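Local coordinates for MHC class I protein (Ginglymostoma cirratum, PDB 6LUP), which probably presents peptide antigens at the cell surface for recognition by T cells, as classical MHC class I molecules do, at residues Q30-Y35 against R47-S52. Sequence-based numbering, arbitrary orientation.
Sequences QQFVQY and RWVKES
Phe32 and Val49 are the closest CA pair between strand 30-35 and the short helix 47-52, 7.0 Å apart, with the two axes inclined at 59°. The first torsion of Phe32 folds the ring back over its own backbone, which places it beside both Trp48 and Val49. The Phe32 ring and the six-membered ring of Trp48 are nearly parallel, at 14°, but offset, with little face-to-face overlap; the closest touch between the two residues is made by Phe32 CB, 4.0 Å from Trp48 CZ2. Val49 comes in at the rim of the phenyl group, its CG2 near the ring plane and 3.9 Å from Phe32 CD2, while its other methyl, CG1, rests 3.6 Å from the backbone O of Phe32. Within the strand, Val33 CG2 sits over the centre of one face of the same ring. Gln30, extended, brings its amide to the pyrrole edge of Trp48, with the two planes 42° apart. On the helix, Ser52 OG donates a 2.7 Å hydrogen bond to Trp48 O. Phe32 also meets Tyr169 and touches Tyr57 of helix 55-82, and the classic beta bulge of Phe32 and Val33 opposite Gly25 lies in the floor of the MHC platform. Strand and short helix thus meet mainly through buried apolar surface, and the Gln30 amide at the pyrrole edge is the one polar side-chain group brought up to the other segment.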
loop_
_atom_site.group_PDB
_atom_site.type_symbol
_atom_site.label_atom_id
_atom_site.label_comp_id
_atom_site.label_asym_id
_atom_site.label_seq_id
_atom_site.Cartn_x
_atom_site.Cartn_y
_atom_site.Cartn_z
ATOM N N GLN A 30 2.761 -5.012 -6.889
ATOM C CA GLN A 30 3.913 -5.654 -6.267
ATOM C C GLN A 30 5.055 -4.667 -6.024
ATOM O O GLN A 30 5.560 -4.042 -6.965
ATOM C CB GLN A 30 4.374 -6.836 -7.127
ATOM C CG GLN A 30 5.702 -7.454 -6.720
ATOM C CD GLN A 30 6.054 -8.656 -7.574
ATOM O OE1 GLN A 30 5.345 -9.659 -7.573
ATOM N NE2 GLN A 30 7.156 -8.562 -8.303
ATOM N N GLN A 31 5.455 -4.526 -4.759
ATOM C CA GLN A 31 6.610 -3.703 -4.428
ATOM C C GLN A 31 7.879 -4.401 -4.893
ATOM O O GLN A 31 8.058 -5.593 -4.648
ATOM C CB GLN A 31 6.692 -3.430 -2.929
ATOM C CG GLN A 31 7.557 -2.223 -2.605
ATOM C CD GLN A 31 8.073 -2.215 -1.181
ATOM O OE1 GLN A 31 7.360 -2.572 -0.250
ATOM N NE2 GLN A 31 9.320 -1.787 -1.005
ATOM N N PHE A 32 8.757 -3.666 -5.564
ATOM C CA PHE A 32 9.974 -4.276 -6.108
ATOM C C PHE A 32 11.269 -3.593 -5.676
ATOM O O PHE A 32 12.325 -4.214 -5.688
ATOM C CB PHE A 32 9.882 -4.438 -7.636
ATOM C CG PHE A 32 10.091 -3.163 -8.413
ATOM C CD1 PHE A 32 9.122 -2.165 -8.425
ATOM C CD2 PHE A 32 11.250 -2.981 -9.172
ATOM C CE1 PHE A 32 9.316 -0.994 -9.147
ATOM C CE2 PHE A 32 11.445 -1.815 -9.904
ATOM C CZ PHE A 32 10.477 -0.818 -9.889
ATOM N N VAL A 33 11.185 -2.322 -5.292
ATOM C CA VAL A 33 12.349 -1.585 -4.790
ATOM C C VAL A 33 12.014 -0.774 -3.536
ATOM O O VAL A 33 10.844 -0.496 -3.244
ATOM C CB VAL A 33 13.015 -0.674 -5.862
ATOM C CG1 VAL A 33 13.718 -1.507 -6.927
ATOM C CG2 VAL A 33 12.015 0.291 -6.496
ATOM N N GLN A 34 13.056 -0.412 -2.796
ATOM C CA GLN A 34 12.926 0.378 -1.581
ATOM C C GLN A 34 14.186 1.206 -1.411
ATOM O O GLN A 34 15.282 0.775 -1.781
ATOM C CB GLN A 34 12.722 -0.535 -0.363
ATOM C CG GLN A 34 12.427 0.181 0.956
ATOM C CD GLN A 34 13.674 0.595 1.739
ATOM O OE1 GLN A 34 14.794 0.171 1.442
ATOM N NE2 GLN A 34 13.477 1.438 2.748
ATOM N N TYR A 35 14.013 2.399 -0.854
ATOM C CA TYR A 35 15.114 3.244 -0.429
ATOM C C TYR A 35 14.725 3.950 0.871
ATOM O O TYR A 35 13.564 4.333 1.049
ATOM C CB TYR A 35 15.417 4.267 -1.521
ATOM C CG TYR A 35 16.513 5.252 -1.191
ATOM C CD1 TYR A 35 16.256 6.367 -0.396
ATOM C CD2 TYR A 35 17.797 5.089 -1.701
ATOM C CE1 TYR A 35 17.255 7.277 -0.097
ATOM C CE2 TYR A 35 18.801 5.998 -1.412
ATOM C CZ TYR A 35 18.523 7.090 -0.610
ATOM O OH TYR A 35 19.510 7.999 -0.315
ATOM N N ARG A 47 13.051 -10.677 -6.152
ATOM C CA ARG A 47 14.152 -11.454 -6.661
ATOM C C ARG A 47 14.355 -11.242 -8.157
ATOM O O ARG A 47 15.489 -11.124 -8.615
ATOM C CB ARG A 47 13.932 -12.926 -6.345
ATOM C CG ARG A 47 15.075 -13.805 -6.795
ATOM C CD ARG A 47 15.090 -15.099 -6.025
ATOM N NE ARG A 47 15.549 -16.175 -6.889
ATOM C CZ ARG A 47 14.745 -16.942 -7.624
ATOM N NH1 ARG A 47 13.425 -16.761 -7.599
ATOM N NH2 ARG A 47 15.268 -17.900 -8.384
ATOM N N TRP A 48 13.258 -11.186 -8.910
ATOM C CA TRP A 48 13.347 -11.012 -10.359
ATOM C C TRP A 48 14.132 -9.760 -10.756
ATOM O O TRP A 48 14.956 -9.807 -11.675
ATOM C CB TRP A 48 11.965 -11.060 -11.030
ATOM C CG TRP A 48 11.030 -9.938 -10.679
ATOM C CD1 TRP A 48 10.030 -9.973 -9.758
ATOM C CD2 TRP A 48 10.992 -8.626 -11.264
ATOM N NE1 TRP A 48 9.377 -8.767 -9.721
ATOM C CE2 TRP A 48 9.946 -7.921 -10.634
ATOM C CE3 TRP A 48 11.741 -7.978 -12.256
ATOM C CZ2 TRP A 48 9.631 -6.598 -10.958
ATOM C CZ3 TRP A 48 11.430 -6.663 -12.573
ATOM C CH2 TRP A 48 10.379 -5.989 -11.927
ATOM N N VAL A 49 13.899 -8.658 -10.044
ATOM C CA VAL A 49 14.618 -7.414 -10.312
ATOM C C VAL A 49 16.067 -7.503 -9.824
ATOM O O VAL A 49 16.967 -6.913 -10.431
ATOM C CB VAL A 49 13.883 -6.169 -9.745
ATOM C CG1 VAL A 49 13.973 -6.106 -8.224
ATOM C CG2 VAL A 49 14.424 -4.888 -10.371
ATOM N N LYS A 50 16.290 -8.253 -8.747
ATOM C CA LYS A 50 17.639 -8.465 -8.231
ATOM C C LYS A 50 18.490 -9.229 -9.248
ATOM O O LYS A 50 19.645 -8.880 -9.478
ATOM C CB LYS A 50 17.597 -9.211 -6.897
ATOM C CG LYS A 50 18.933 -9.276 -6.169
ATOM C CD LYS A 50 19.066 -10.567 -5.379
ATOM C CE LYS A 50 18.430 -10.488 -3.996
ATOM N NZ LYS A 50 19.445 -10.235 -2.932
ATOM N N GLU A 51 17.895 -10.256 -9.855
ATOM C CA GLU A 51 18.560 -11.096 -10.846
ATOM C C GLU A 51 18.813 -10.369 -12.158
ATOM O O GLU A 51 19.850 -10.573 -12.790
ATOM C CB GLU A 51 17.712 -12.334 -11.142
ATOM C CG GLU A 51 17.798 -13.435 -10.101
ATOM C CD GLU A 51 16.704 -14.482 -10.254
ATOM O OE1 GLU A 51 16.843 -15.589 -9.680
ATOM O OE2 GLU A 51 15.696 -14.204 -10.946
ATOM N N SER A 52 17.866 -9.527 -12.563
ATOM C CA SER A 52 17.849 -8.992 -13.924
ATOM C C SER A 52 18.472 -7.611 -14.075
ATOM O O SER A 52 18.638 -7.130 -15.195
ATOM C CB SER A 52 16.422 -8.987 -14.490
ATOM O OG SER A 52 15.567 -8.137 -13.743
#